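Local coordinates for putative hydrolase YdeN (PDB 1UXO), which probably acts as a serine hydrolase of the alpha/beta-hydrolase fold and is a member of the RBBP9 family, at residues 10-21 / 70-79; 92-100 / 176-186. The protein carries 2 engineered substitutions. One frame throughout, in Å; residues are numbered along the deposited sequence.

Overall arrangement
Both contacts are buried and meet on one parallel sheet, in which strands 67-72 and 92-98 are neighbours. Interaction 1 (10-21 with 70-79) joins the end of strand 6-10 and the loop after it to strand 67-72 and the start of helix 75-84; it combines backbone pairing with aromatic rings, next to Ser-73, the predicted charge-relay serine. Interaction 2 (92-100 with 176-186) lays helix 177-188 on strand 92-98 and is almost wholly apolar, with one weak hydrogen bond. Val-98 links them: its side chain touches Trp-21 and His-72, and Ala-71 O lies 2.8 Å from Val-98 N, a probable hydrogen bond.

Interaction 1. Residues 10-21 / 70-79; sequences IHGYRASSTNHW and VAHSLGCPAI
Ile-10 meets strand 67-72 through its backbone and its side chain together. Ile-10 N gives a hydrogen bond to Val-70 O (2.8 Å), and Ile-10 O takes one from His-72 N (2.8 Å), bracketing Ala-71 in parallel register. With CG1 beside the backbone N (chi1 -53°), Ile-10 sends CD1 to Ile-79 CG2, 4.1 Å away, an apolar pair buried between sheet and helix 75-84. A beta carbon on Gly-75 would clash with Ile-10 O and His-11 O, so glycine lets the helix start close to the strand end. His-72 swings to the other face of the sheet and receives the indole of Trp-21 edge-to-face, the planes at 74°, while Val-70 CG1 meets the indole at its edge. Replacing that indole by the methyl of an alanine is likely to strip the face of His-72 of its aromatic partner and open a gap beside Val-70. His-72 NE2 is bonded to the carbonyl of His-166, and His-72 ND1 lies 2.8 Å from a water that accepts from Gly-12 N. Ser-73, with phi positive in a tight turn between strand and helix, sits at the nucleophile elbow of the alpha/beta-hydrolase fold, consistent with its predicted charge relay with Asp-139 and His-166.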
ATOM      1  N   ILE A  10       5.888  -0.034  -0.636  1.00  8.19           N
ATOM      2  CA  ILE A  10       5.746   0.622  -1.952  1.00  9.13           C
ATOM      3  C   ILE A  10       5.185   2.042  -1.797  1.00  9.26           C
ATOM      4  O   ILE A  10       4.091   2.265  -1.252  1.00  9.75           O
ATOM      5  CB  ILE A  10       4.821  -0.213  -2.902  1.00  9.89           C
ATOM      6  CG1 ILE A  10       5.267  -1.654  -3.008  1.00 12.28           C
ATOM      7  CG2 ILE A  10       4.751   0.468  -4.300  1.00 10.94           C
ATOM      8  CD1 ILE A  10       4.679  -2.618  -2.044  1.00 14.59           C
ATOM      9  N   HIS A  11       5.924   3.000  -2.339  1.00  9.78           N
ATOM     10  CA  HIS A  11       5.632   4.421  -2.208  1.00  9.31           C
ATOM     11  C   HIS A  11       4.656   4.920  -3.267  1.00 10.01           C
ATOM     12  O   HIS A  11       4.193   4.175  -4.098  1.00 10.83           O
ATOM     13  CB  HIS A  11       6.946   5.229  -2.303  1.00  9.42           C
ATOM     14  CG  HIS A  11       7.579   5.165  -3.662  1.00  9.78           C
ATOM     15  ND1 HIS A  11       7.050   5.800  -4.764  1.00 11.84           N
ATOM     16  CD2 HIS A  11       8.691   4.512  -4.095  1.00 11.46           C
ATOM     17  CE1 HIS A  11       7.812   5.541  -5.826  1.00 12.45           C
ATOM     18  NE2 HIS A  11       8.828   4.781  -5.441  1.00 11.14           N
ATOM     19  N   GLY A  12       4.342   6.208  -3.209  1.00 10.78           N
ATOM     20  CA  GLY A  12       3.386   6.845  -4.111  1.00 10.78           C
ATOM     21  C   GLY A  12       4.054   7.808  -5.080  1.00 10.51           C
ATOM     22  O   GLY A  12       5.268   7.743  -5.355  1.00 10.28           O
ATOM     23  N   TYR A  13       3.227   8.702  -5.605  1.00 11.63           N
ATOM     24  CA  TYR A  13       3.639   9.808  -6.493  1.00 10.93           C
ATOM     25  C   TYR A  13       4.680  10.738  -5.841  1.00 11.87           C
ATOM     26  O   TYR A  13       4.568  11.138  -4.659  1.00 11.49           O
ATOM     27  CB  TYR A  13       2.381  10.572  -6.870  1.00 11.60           C
ATOM     28  CG  TYR A  13       2.596  11.842  -7.634  1.00 11.82           C
ATOM     29  CD1 TYR A  13       3.298  11.852  -8.821  1.00 13.69           C
ATOM     30  CD2 TYR A  13       2.051  13.046  -7.173  1.00 14.65           C
ATOM     31  CE1 TYR A  13       3.502  13.069  -9.537  1.00 16.49           C
ATOM     32  CE2 TYR A  13       2.252  14.256  -7.890  1.00 16.05           C
ATOM     33  CZ  TYR A  13       2.960  14.231  -9.071  1.00 18.02           C
ATOM     34  OH  TYR A  13       3.197  15.415  -9.766  1.00 24.11           O
ATOM     35  N   ARG A  14       5.719  11.040  -6.601  1.00 12.76           N
ATOM     36  CA  ARG A  14       6.732  11.978  -6.217  1.00 14.84           C
ATOM     37  C   ARG A  14       7.390  11.564  -4.953  1.00 15.16           C
ATOM     38  O   ARG A  14       7.527  12.393  -4.035  1.00 17.02           O
ATOM     39  CB  ARG A  14       6.122  13.355  -5.915  1.00 17.09           C
ATOM     40  CG  ARG A  14       5.951  14.256  -7.076  1.00 22.51           C
ATOM     41  CD  ARG A  14       6.180  15.711  -6.693  1.00 29.01           C
ATOM     42  NE  ARG A  14       5.586  16.018  -5.389  1.00 34.27           N
ATOM     43  CZ  ARG A  14       5.297  17.247  -4.970  1.00 36.61           C
ATOM     44  NH1 ARG A  14       5.523  18.328  -5.748  1.00 38.58           N
ATOM     45  NH2 ARG A  14       4.757  17.393  -3.773  1.00 35.60           N
ATOM     46  N   ALA A  15       7.688  10.283  -4.827  1.00 13.35           N
ATOM     47  CA  ALA A  15       8.375   9.798  -3.670  1.00 12.10           C
ATOM     48  C   ALA A  15       9.359   8.729  -4.107  1.00 11.87           C
ATOM     49  O   ALA A  15       9.261   8.234  -5.212  1.00 11.05           O
ATOM     50  CB  ALA A  15       7.388   9.247  -2.660  1.00 12.40           C
ATOM     51  N   SER A  16      10.263   8.367  -3.195  1.00 11.82           N
ATOM     52  CA  SER A  16      11.161   7.222  -3.323  1.00 12.45           C
ATOM     53  C   SER A  16      11.368   6.582  -1.957  1.00 12.27           C
ATOM     54  O   SER A  16      10.795   7.011  -0.935  1.00 11.84           O
ATOM     55  CB  SER A  16      12.548   7.654  -3.881  1.00 13.18           C
ATOM     56  OG  SER A  16      13.326   8.340  -2.884  1.00 13.36           O
ATOM     57  N   SER A  17      12.224   5.568  -1.931  1.00 11.91           N
ATOM     58  CA  SER A  17      12.418   4.731  -0.764  1.00 11.99           C
ATOM     59  C   SER A  17      12.981   5.493   0.418  1.00 12.49           C
ATOM     60  O   SER A  17      12.930   5.002   1.546  1.00 12.81           O
ATOM     61  CB  SER A  17      13.341   3.572  -1.138  1.00 12.40           C
ATOM     62  OG  SER A  17      14.624   4.078  -1.486  1.00 12.65           O
ATOM     63  N   THR A  18      13.490   6.714   0.202  1.00 13.09           N
ATOM     64  CA  THR A  18      14.096   7.441   1.294  1.00 13.29           C
ATOM     65  C   THR A  18      13.125   8.386   1.994  1.00 12.81           C
ATOM     66  O   THR A  18      13.491   8.983   3.029  1.00 13.26           O
ATOM     67  CB  THR A  18      15.321   8.297   0.835  1.00 14.40           C
ATOM     68  OG1 THR A  18      14.904   9.231  -0.174  1.00 13.99           O
ATOM     69  CG2 THR A  18      16.439   7.439   0.282  1.00 16.20           C
ATOM     70  N   ASN A  19      11.928   8.557   1.432  1.00 11.88           N
ATOM     71  CA  ASN A  19      10.953   9.540   1.909  1.00 11.83           C
ATOM     72  C   ASN A  19      10.026   8.997   3.018  1.00 11.36           C
ATOM     73  O   ASN A  19       9.884   7.772   3.229  1.00 10.07           O
ATOM     74  CB  ASN A  19      10.061  10.027   0.763  1.00 12.62           C
ATOM     75  CG  ASN A  19      10.827  10.925  -0.257  1.00 14.20           C
ATOM     76  OD1 ASN A  19      10.875  10.625  -1.484  1.00 14.34           O
ATOM     77  ND2 ASN A  19      11.399  12.032   0.231  1.00 13.05           N
ATOM     78  N   HIS A  20       9.399   9.933   3.709  1.00 10.56           N
ATOM     79  CA  HIS A  20       8.284   9.649   4.620  1.00  9.94           C
ATOM     80  C   HIS A  20       8.712   8.666   5.726  1.00  9.16           C
ATOM     81  O   HIS A  20       9.833   8.793   6.288  1.00  9.14           O
ATOM     82  CB  HIS A  20       7.014   9.257   3.785  1.00  9.71           C
ATOM     83  CG  HIS A  20       6.773  10.196   2.640  1.00  9.91           C
ATOM     84  ND1 HIS A  20       6.995  11.542   2.754  1.00  9.33           N
ATOM     85  CD2 HIS A  20       6.371   9.988   1.367  1.00  9.42           C
ATOM     86  CE1 HIS A  20       6.774  12.126   1.587  1.00  8.87           C
ATOM     87  NE2 HIS A  20       6.375  11.200   0.736  1.00  9.15           N
ATOM     88  N   TRP A  21       7.873   7.689   5.982  1.00  8.71           N
ATOM     89  CA  TRP A  21       8.021   6.738   7.097  1.00  8.52           C
ATOM     90  C   TRP A  21       8.623   5.378   6.674  1.00  8.64           C
ATOM     91  O   TRP A  21       8.696   4.453   7.496  1.00  9.04           O
ATOM     92  CB  TRP A  21       6.672   6.558   7.815  1.00  9.09           C
ATOM     93  CG  TRP A  21       5.516   6.539   6.914  1.00  8.46           C
ATOM     94  CD1 TRP A  21       4.798   7.629   6.482  1.00  8.83           C
ATOM     95  CD2 TRP A  21       4.950   5.401   6.251  1.00  8.69           C
ATOM     96  NE1 TRP A  21       3.833   7.237   5.603  1.00  9.78           N
ATOM     97  CE2 TRP A  21       3.902   5.880   5.439  1.00  8.90           C
ATOM     98  CE3 TRP A  21       5.229   4.024   6.250  1.00  9.06           C
ATOM     99  CZ2 TRP A  21       3.128   5.041   4.636  1.00  7.36           C
ATOM    100  CZ3 TRP A  21       4.438   3.182   5.451  1.00  8.89           C
ATOM    101  CH2 TRP A  21       3.400   3.715   4.652  1.00  8.05           C
ATOM    102  N   VAL A  70       2.914  -3.384   2.031  1.00  8.09           N
ATOM    103  CA  VAL A  70       2.511  -2.134   2.644  1.00  8.20           C
ATOM    104  C   VAL A  70       2.707  -1.070   1.574  1.00  8.15           C
ATOM    105  O   VAL A  70       3.807  -0.886   1.075  1.00  8.04           O
ATOM    106  CB  VAL A  70       3.376  -1.806   3.868  1.00  8.38           C
ATOM    107  CG1 VAL A  70       3.030  -0.393   4.456  1.00 10.53           C
ATOM    108  CG2 VAL A  70       3.228  -2.914   4.897  1.00 10.09           C
ATOM    109  N   ALA A  71       1.658  -0.354   1.255  1.00  7.98           N
ATOM    110  CA  ALA A  71       1.720   0.650   0.195  1.00  7.47           C
ATOM    111  C   ALA A  71       1.199   1.975   0.681  1.00  8.33           C
ATOM    112  O   ALA A  71       0.353   2.006   1.592  1.00  7.47           O
ATOM    113  CB  ALA A  71       0.901   0.162  -0.990  1.00  9.01           C
ATOM    114  N   HIS A  72       1.699   3.059   0.053  1.00  7.81           N
ATOM    115  CA  HIS A  72       1.267   4.382   0.347  1.00  8.90           C
ATOM    116  C   HIS A  72       0.736   5.081  -0.903  1.00  8.06           C
ATOM    117  O   HIS A  72       1.358   5.043  -1.983  1.00  8.29           O
ATOM    118  CB  HIS A  72       2.410   5.217   0.957  1.00  8.38           C
ATOM    119  CG  HIS A  72       1.988   6.611   1.373  1.00 11.26           C
ATOM    120  ND1 HIS A  72       2.723   7.730   1.033  1.00 13.51           N
ATOM    121  CD2 HIS A  72       0.954   7.059   2.139  1.00 10.30           C
ATOM    122  CE1 HIS A  72       2.136   8.808   1.539  1.00 14.58           C
ATOM    123  NE2 HIS A  72       1.072   8.435   2.220  1.00 10.81           N
ATOM    124  N   SER A  73      -0.460   5.619  -0.750  1.00  7.72           N
ATOM    125  CA  SER A  73      -1.096   6.479  -1.739  1.00  9.06           C
ATOM    126  C   SER A  73      -1.177   5.785  -3.117  1.00  8.79           C
ATOM    127  O   SER A  73      -1.790   4.688  -3.221  1.00  8.67           O
ATOM    128  CB  SER A  73      -0.395   7.853  -1.712  1.00 10.71           C
ATOM    129  OG  SER A  73      -1.198   8.832  -2.375  1.00 16.96           O
ATOM    130  N   LEU A  74      -0.508   6.335  -4.135  1.00  7.91           N
ATOM    131  CA  LEU A  74      -0.535   5.725  -5.503  1.00  7.94           C
ATOM    132  C   LEU A  74      -0.057   4.290  -5.562  1.00  7.13           C
ATOM    133  O   LEU A  74      -0.514   3.504  -6.410  1.00  6.70           O
ATOM    134  CB  LEU A  74       0.234   6.571  -6.511  1.00  8.43           C
ATOM    135  CG  LEU A  74       0.039   6.251  -7.984  1.00  8.64           C
ATOM    136  CD1 LEU A  74      -1.425   6.536  -8.486  1.00 10.90           C
ATOM    137  CD2 LEU A  74       1.103   6.993  -8.850  1.00 10.78           C
ATOM    138  N   GLY A  75       0.803   3.882  -4.636  1.00  7.31           N
ATOM    139  CA  GLY A  75       1.214   2.482  -4.598  1.00  7.56           C
ATOM    140  C   GLY A  75       0.075   1.524  -4.343  1.00  7.82           C
ATOM    141  O   GLY A  75       0.155   0.346  -4.687  1.00  8.71           O
ATOM    142  N   CYS A  76      -0.946   2.020  -3.659  1.00  7.45           N
ATOM    143  CA  CYS A  76      -2.155   1.236  -3.373  1.00  7.78           C
ATOM    144  C   CYS A  76      -2.880   0.722  -4.628  1.00  7.49           C
ATOM    145  O   CYS A  76      -2.996  -0.513  -4.770  1.00  6.61           O
ATOM    146  CB  CYS A  76      -3.058   1.959  -2.374  1.00  8.53           C
ATOM    147  SG  CYS A  76      -2.236   2.339  -0.804  1.00 10.88           S
ATOM    148  N   PRO A  77      -3.388   1.599  -5.513  1.00  8.17           N
ATOM    149  CA  PRO A  77      -4.059   1.084  -6.701  1.00  8.17           C
ATOM    150  C   PRO A  77      -3.115   0.277  -7.586  1.00  8.38           C
ATOM    151  O   PRO A  77      -3.528  -0.670  -8.259  1.00  8.66           O
ATOM    152  CB  PRO A  77      -4.602   2.339  -7.404  1.00  8.76           C
ATOM    153  CG  PRO A  77      -3.768   3.504  -6.848  1.00  7.45           C
ATOM    154  CD  PRO A  77      -3.511   3.074  -5.437  1.00  8.86           C
ATOM    155  N   ALA A  78      -1.835   0.602  -7.548  1.00  8.52           N
ATOM    156  CA  ALA A  78      -0.879  -0.182  -8.263  1.00  8.88           C
ATOM    157  C   ALA A  78      -0.802  -1.633  -7.796  1.00  8.43           C
ATOM    158  O   ALA A  78      -0.909  -2.554  -8.605  1.00  8.20           O
ATOM    159  CB  ALA A  78       0.506   0.468  -8.196  1.00  9.50           C
ATOM    160  N   ILE A  79      -0.700  -1.839  -6.505  1.00  8.57           N
ATOM    161  CA  ILE A  79      -0.615  -3.224  -6.031  1.00  9.78           C
ATOM    162  C   ILE A  79      -2.001  -3.915  -6.187  1.00  9.56           C
ATOM    163  O   ILE A  79      -2.049  -5.111  -6.383  1.00  9.67           O
ATOM    164  CB  ILE A  79      -0.050  -3.344  -4.589  1.00 11.78           C
ATOM    165  CG1 ILE A  79      -0.878  -2.653  -3.569  1.00 13.68           C
ATOM    166  CG2 ILE A  79       1.472  -2.993  -4.511  1.00 12.32           C
ATOM    167  CD1 ILE A  79      -0.449  -3.196  -2.078  1.00 17.63           C
TER
HETATM  168  O   HOH W   1       4.632   8.088  -1.010  1.00 11.35           O
HETATM  169  O   HOH W   2       0.724   9.342  -4.146  1.00 21.02           O
HETATM  170  O   HOH W   3      -0.080   9.609  -4.912  1.00 53.10           O

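Interaction 2. Residues 92-100 / 176-186; sequences LGGIILVSG and LPIVYDVLTSY
Ile-96 is the apolar centre, its CD1 set against the flank of helix 177-188. CG1 lies anti to the carbonyl carbon (chi1 -62°) and the chain then runs on extended, which carries Ile-96 CD1 to 3.8 Å from Leu-183 CB and 4.0 Å from Val-182 CG1. Val-179 CG1 lies a little farther from the same methyl, so residues from successive turns of the helix surround the terminal methyl of Ile-96. Ile-134 of the neighbouring strand 128-136 also touches Ile-96 and Val-179, extending the apolar layer across the sheet.

Two residues along the strand, Val-98 points to the same face and meets the helix nearer its start. Val-98 CG2 is 3.8 Å from Val-179 CG2, and Val-98 CG1 reaches Leu-176 CD2, the side chain of the N-cap residue. Valine suits positions 98 and 179, since each has a single side-chain torsion to fix and offers compact methyls to the other. The axes of strand 94-98 and helix 177-186 run nearly antiparallel (163°), 9.7 Å apart at closest approach.

Toward the other end of the contact Tyr-186 comes down beside the strand, Tyr-186 CE2 lying 3.8 Å from Ile-96 CG1. Gly-94 suits the place beneath it, because a beta carbon there would come tightly against CE2. The ring also stacks on His-130 of the next strand. At its far end Tyr-186 OH gives a weak hydrogen bond to Ile-95 O, 3.4 Å away, with that oxygen near the plane of the ring.

With that long bond as the polar link between the segments, the helix is held to this strand chiefly by hydrophobic burial and the fit of branched side chains, with little directional bonding.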
ATOM      1  N   LEU A  92      -1.414 -14.192  -0.381  1.00 12.89           N
ATOM      2  CA  LEU A  92      -0.384 -13.516   0.386  1.00 12.21           C
ATOM      3  C   LEU A  92      -0.772 -13.313   1.839  1.00 10.74           C
ATOM      4  O   LEU A  92      -1.939 -13.372   2.214  1.00 10.56           O
ATOM      5  CB  LEU A  92      -0.099 -12.141  -0.277  1.00 12.24           C
ATOM      6  CG  LEU A  92       0.340 -12.155  -1.733  1.00 15.14           C
ATOM      7  CD1 LEU A  92       0.867 -10.825  -2.117  1.00 17.15           C
ATOM      8  CD2 LEU A  92       1.346 -13.268  -2.073  1.00 17.04           C
ATOM      9  N   GLY A  93       0.230 -13.101   2.689  1.00 10.48           N
ATOM     10  CA  GLY A  93       0.003 -12.872   4.092  1.00 10.10           C
ATOM     11  C   GLY A  93      -0.928 -11.696   4.345  1.00 10.82           C
ATOM     12  O   GLY A  93      -1.822 -11.783   5.166  1.00 10.96           O
ATOM     13  N   GLY A  94      -0.723 -10.594   3.614  1.00 11.31           N
ATOM     14  CA  GLY A  94      -1.588  -9.452   3.784  1.00 11.63           C
ATOM     15  C   GLY A  94      -1.127  -8.219   3.088  1.00 10.82           C
ATOM     16  O   GLY A  94      -0.010  -8.160   2.541  1.00 11.91           O
ATOM     17  N   ILE A  95      -2.020  -7.234   3.097  1.00 10.75           N
ATOM     18  CA  ILE A  95      -1.781  -5.908   2.518  1.00  9.64           C
ATOM     19  C   ILE A  95      -2.280  -4.825   3.468  1.00  9.15           C
ATOM     20  O   ILE A  95      -3.299  -4.981   4.198  1.00  8.95           O
ATOM     21  CB  ILE A  95      -2.468  -5.742   1.134  1.00 10.53           C
ATOM     22  CG1 ILE A  95      -3.988  -5.849   1.223  1.00  9.27           C
ATOM     23  CG2 ILE A  95      -1.913  -6.678   0.081  1.00 10.05           C
ATOM     24  CD1 ILE A  95      -4.677  -5.653  -0.147  1.00 11.78           C
ATOM     25  N   ILE A  96      -1.521  -3.744   3.527  1.00  8.51           N
ATOM     26  CA  ILE A  96      -1.922  -2.573   4.243  1.00  8.65           C
ATOM     27  C   ILE A  96      -1.819  -1.399   3.286  1.00  8.17           C
ATOM     28  O   ILE A  96      -0.756  -1.156   2.703  1.00  9.40           O
ATOM     29  CB  ILE A  96      -1.047  -2.349   5.453  1.00  9.49           C
ATOM     30  CG1 ILE A  96      -1.148  -3.511   6.439  1.00 10.00           C
ATOM     31  CG2 ILE A  96      -1.472  -1.114   6.180  1.00 10.69           C
ATOM     32  CD1 ILE A  96      -0.194  -3.372   7.655  1.00 12.05           C
ATOM     33  N   LEU A  97      -2.922  -0.707   3.116  1.00  8.24           N
ATOM     34  CA  LEU A  97      -3.029   0.373   2.138  1.00  8.12           C
ATOM     35  C   LEU A  97      -3.147   1.676   2.871  1.00  8.61           C
ATOM     36  O   LEU A  97      -4.235   2.047   3.322  1.00  9.33           O
ATOM     37  CB  LEU A  97      -4.205   0.142   1.206  1.00  9.75           C
ATOM     38  CG  LEU A  97      -4.282  -1.271   0.624  1.00 10.85           C
ATOM     39  CD1 LEU A  97      -5.542  -1.471  -0.226  1.00 12.32           C
ATOM     40  CD2 LEU A  97      -3.061  -1.554  -0.216  1.00 10.37           C
ATOM     41  N   VAL A  98      -2.016   2.383   2.985  1.00  8.59           N
ATOM     42  CA  VAL A  98      -1.992   3.697   3.631  1.00  8.25           C
ATOM     43  C   VAL A  98      -2.417   4.787   2.663  1.00  7.96           C
ATOM     44  O   VAL A  98      -1.794   4.971   1.622  1.00  7.48           O
ATOM     45  CB  VAL A  98      -0.636   4.001   4.260  1.00  8.13           C
ATOM     46  CG1 VAL A  98      -0.736   5.213   5.129  1.00  9.19           C
ATOM     47  CG2 VAL A  98      -0.193   2.800   5.102  1.00  9.61           C
ATOM     48  N   SER A  99      -3.516   5.455   2.994  1.00  7.55           N
ATOM     49  CA  SER A  99      -4.165   6.439   2.123  1.00  8.21           C
ATOM     50  C   SER A  99      -4.569   5.831   0.809  1.00  8.04           C
ATOM     51  O   SER A  99      -4.419   6.472  -0.245  1.00  9.31           O
ATOM     52  CB  SER A  99      -3.266   7.616   1.916  1.00  8.76           C
ATOM     53  OG  SER A  99      -2.809   8.091   3.137  1.00  9.87           O
ATOM     54  N   GLY A 100      -5.054   4.585   0.865  1.00  7.84           N
ATOM     55  CA  GLY A 100      -5.446   3.868  -0.337  1.00  6.80           C
ATOM     56  C   GLY A 100      -6.687   4.445  -1.011  1.00  7.65           C
ATOM     57  O   GLY A 100      -7.608   5.007  -0.357  1.00  8.45           O
ATOM     58  N   LEU A 176       5.624   5.970  11.539  1.00 11.51           N
ATOM     59  CA  LEU A 176       4.175   5.645  11.562  1.00 11.86           C
ATOM     60  C   LEU A 176       3.927   4.336  12.333  1.00 11.09           C
ATOM     61  O   LEU A 176       3.704   3.273  11.739  1.00  9.98           O
ATOM     62  CB  LEU A 176       3.632   5.543  10.130  1.00 12.02           C
ATOM     63  CG  LEU A 176       2.111   5.618   9.982  1.00 12.59           C
ATOM     64  CD1 LEU A 176       1.469   6.835  10.715  1.00 14.76           C
ATOM     65  CD2 LEU A 176       1.760   5.688   8.480  1.00 14.86           C
ATOM     66  N   PRO A 177       3.966   4.415  13.661  1.00 10.71           N
ATOM     67  CA  PRO A 177       3.755   3.220  14.495  1.00 10.12           C
ATOM     68  C   PRO A 177       2.499   2.404  14.215  1.00  9.84           C
ATOM     69  O   PRO A 177       2.560   1.188  14.292  1.00  8.30           O
ATOM     70  CB  PRO A 177       3.755   3.792  15.911  1.00 10.50           C
ATOM     71  CG  PRO A 177       4.778   4.957  15.800  1.00  9.70           C
ATOM     72  CD  PRO A 177       4.312   5.601  14.503  1.00 11.32           C
ATOM     73  N   ILE A 178       1.389   3.051  13.874  1.00 10.82           N
ATOM     74  CA  ILE A 178       0.160   2.281  13.580  1.00 10.36           C
ATOM     75  C   ILE A 178       0.378   1.242  12.477  1.00  9.96           C
ATOM     76  O   ILE A 178      -0.127   0.134  12.608  1.00  8.51           O
ATOM     77  CB  ILE A 178      -1.032   3.164  13.289  1.00 10.37           C
ATOM     78  CG1 ILE A 178      -2.273   2.267  13.143  1.00 14.57           C
ATOM     79  CG2 ILE A 178      -0.823   4.075  12.062  1.00 10.07           C
ATOM     80  CD1 ILE A 178      -3.523   3.009  13.382  1.00 16.70           C
ATOM     81  N   VAL A 179       1.148   1.567  11.423  1.00 10.32           N
ATOM     82  CA  VAL A 179       1.407   0.611  10.375  1.00 10.80           C
ATOM     83  C   VAL A 179       2.196  -0.582  10.905  1.00 10.39           C
ATOM     84  O   VAL A 179       1.884  -1.737  10.612  1.00 10.87           O
ATOM     85  CB  VAL A 179       2.117   1.230   9.120  1.00 12.07           C
ATOM     86  CG1 VAL A 179       2.282   0.173   8.075  1.00 14.76           C
ATOM     87  CG2 VAL A 179       1.276   2.318   8.567  1.00 13.73           C
ATOM     88  N   TYR A 180       3.229  -0.325  11.705  1.00  9.30           N
ATOM     89  CA  TYR A 180       4.043  -1.407  12.258  1.00  9.16           C
ATOM     90  C   TYR A 180       3.183  -2.324  13.168  1.00  8.83           C
ATOM     91  O   TYR A 180       3.281  -3.564  13.127  1.00  8.91           O
ATOM     92  CB  TYR A 180       5.277  -0.835  13.014  1.00  8.25           C
ATOM     93  CG  TYR A 180       5.864  -1.858  13.898  1.00 10.68           C
ATOM     94  CD1 TYR A 180       6.713  -2.845  13.382  1.00 12.60           C
ATOM     95  CD2 TYR A 180       5.508  -1.934  15.256  1.00 13.37           C
ATOM     96  CE1 TYR A 180       7.217  -3.860  14.193  1.00 11.79           C
ATOM     97  CE2 TYR A 180       6.001  -2.933  16.061  1.00 10.77           C
ATOM     98  CZ  TYR A 180       6.838  -3.891  15.518  1.00 13.60           C
ATOM     99  OH  TYR A 180       7.280  -4.893  16.344  1.00 14.21           O
ATOM    100  N   ASP A 181       2.354  -1.715  14.002  1.00  9.13           N
ATOM    101  CA  ASP A 181       1.524  -2.481  14.935  1.00 10.35           C
ATOM    102  C   ASP A 181       0.415  -3.316  14.225  1.00 10.08           C
ATOM    103  O   ASP A 181       0.205  -4.498  14.567  1.00 10.22           O
ATOM    104  CB  ASP A 181       0.923  -1.589  15.993  1.00 10.69           C
ATOM    105  CG  ASP A 181       1.975  -1.117  17.033  1.00 13.91           C
ATOM    106  OD1 ASP A 181       2.941  -1.867  17.361  1.00 17.07           O
ATOM    107  OD2 ASP A 181       1.897  -0.028  17.577  1.00 14.72           O
ATOM    108  N   VAL A 182      -0.230  -2.732  13.230  1.00  9.99           N
ATOM    109  CA  VAL A 182      -1.256  -3.476  12.452  1.00 10.42           C
ATOM    110  C   VAL A 182      -0.598  -4.653  11.739  1.00  9.71           C
ATOM    111  O   VAL A 182      -1.073  -5.792  11.798  1.00  9.66           O
ATOM    112  CB  VAL A 182      -2.025  -2.568  11.500  1.00 10.75           C
ATOM    113  CG1 VAL A 182      -2.907  -3.406  10.568  1.00 11.22           C
ATOM    114  CG2 VAL A 182      -2.886  -1.561  12.304  1.00 12.22           C
ATOM    115  N   LEU A 183       0.553  -4.404  11.129  1.00 10.11           N
ATOM    116  CA  LEU A 183       1.316  -5.444  10.462  1.00 10.67           C
ATOM    117  C   LEU A 183       1.697  -6.558  11.398  1.00 11.38           C
ATOM    118  O   LEU A 183       1.501  -7.763  11.116  1.00 11.87           O
ATOM    119  CB  LEU A 183       2.580  -4.799   9.811  1.00 11.99           C
ATOM    120  CG  LEU A 183       3.419  -5.655   8.923  1.00 12.68           C
ATOM    121  CD1 LEU A 183       2.598  -6.221   7.744  1.00 12.60           C
ATOM    122  CD2 LEU A 183       4.643  -4.881   8.477  1.00 15.40           C
ATOM    123  N   THR A 184       2.260  -6.186  12.535  1.00 12.49           N
ATOM    124  CA  THR A 184       2.704  -7.166  13.493  1.00 12.75           C
ATOM    125  C   THR A 184       1.552  -8.048  14.018  1.00 12.23           C
ATOM    126  O   THR A 184       1.769  -9.230  14.324  1.00 12.64           O
ATOM    127  CB  THR A 184       3.489  -6.427  14.618  1.00 13.96           C
ATOM    128  OG1 THR A 184       4.727  -5.970  14.048  1.00 14.48           O
ATOM    129  CG2 THR A 184       3.918  -7.376  15.759  1.00 15.76           C
ATOM    130  N   SER A 185       0.362  -7.489  14.142  1.00 11.90           N
ATOM    131  CA  SER A 185      -0.805  -8.254  14.604  1.00 13.40           C
ATOM    132  C   SER A 185      -1.135  -9.388  13.609  1.00 14.52           C
ATOM    133  O   SER A 185      -1.602 -10.474  13.996  1.00 14.35           O
ATOM    134  CB  SER A 185      -1.996  -7.331  14.868  1.00 14.64           C
ATOM    135  OG  SER A 185      -2.676  -6.947  13.669  1.00 17.64           O
ATOM    136  N   TYR A 186      -0.843  -9.157  12.342  1.00 15.33           N
ATOM    137  CA  TYR A 186      -1.018 -10.191  11.343  1.00 16.47           C
ATOM    138  C   TYR A 186      -0.102 -11.388  11.579  1.00 18.59           C
ATOM    139  O   TYR A 186      -0.437 -12.518  11.165  1.00 18.59           O
ATOM    140  CB  TYR A 186      -0.671  -9.681   9.967  1.00 16.12           C
ATOM    141  CG  TYR A 186      -1.530  -8.593   9.373  1.00 14.19           C
ATOM    142  CD1 TYR A 186      -2.731  -8.165   9.960  1.00 16.09           C
ATOM    143  CD2 TYR A 186      -1.138  -8.013   8.172  1.00 14.81           C
ATOM    144  CE1 TYR A 186      -3.494  -7.135   9.352  1.00 14.28           C
ATOM    145  CE2 TYR A 186      -1.901  -7.090   7.547  1.00 16.43           C
ATOM    146  CZ  TYR A 186      -3.083  -6.646   8.174  1.00 17.15           C
ATOM    147  OH  TYR A 186      -3.799  -5.715   7.477  1.00 21.69           O
TER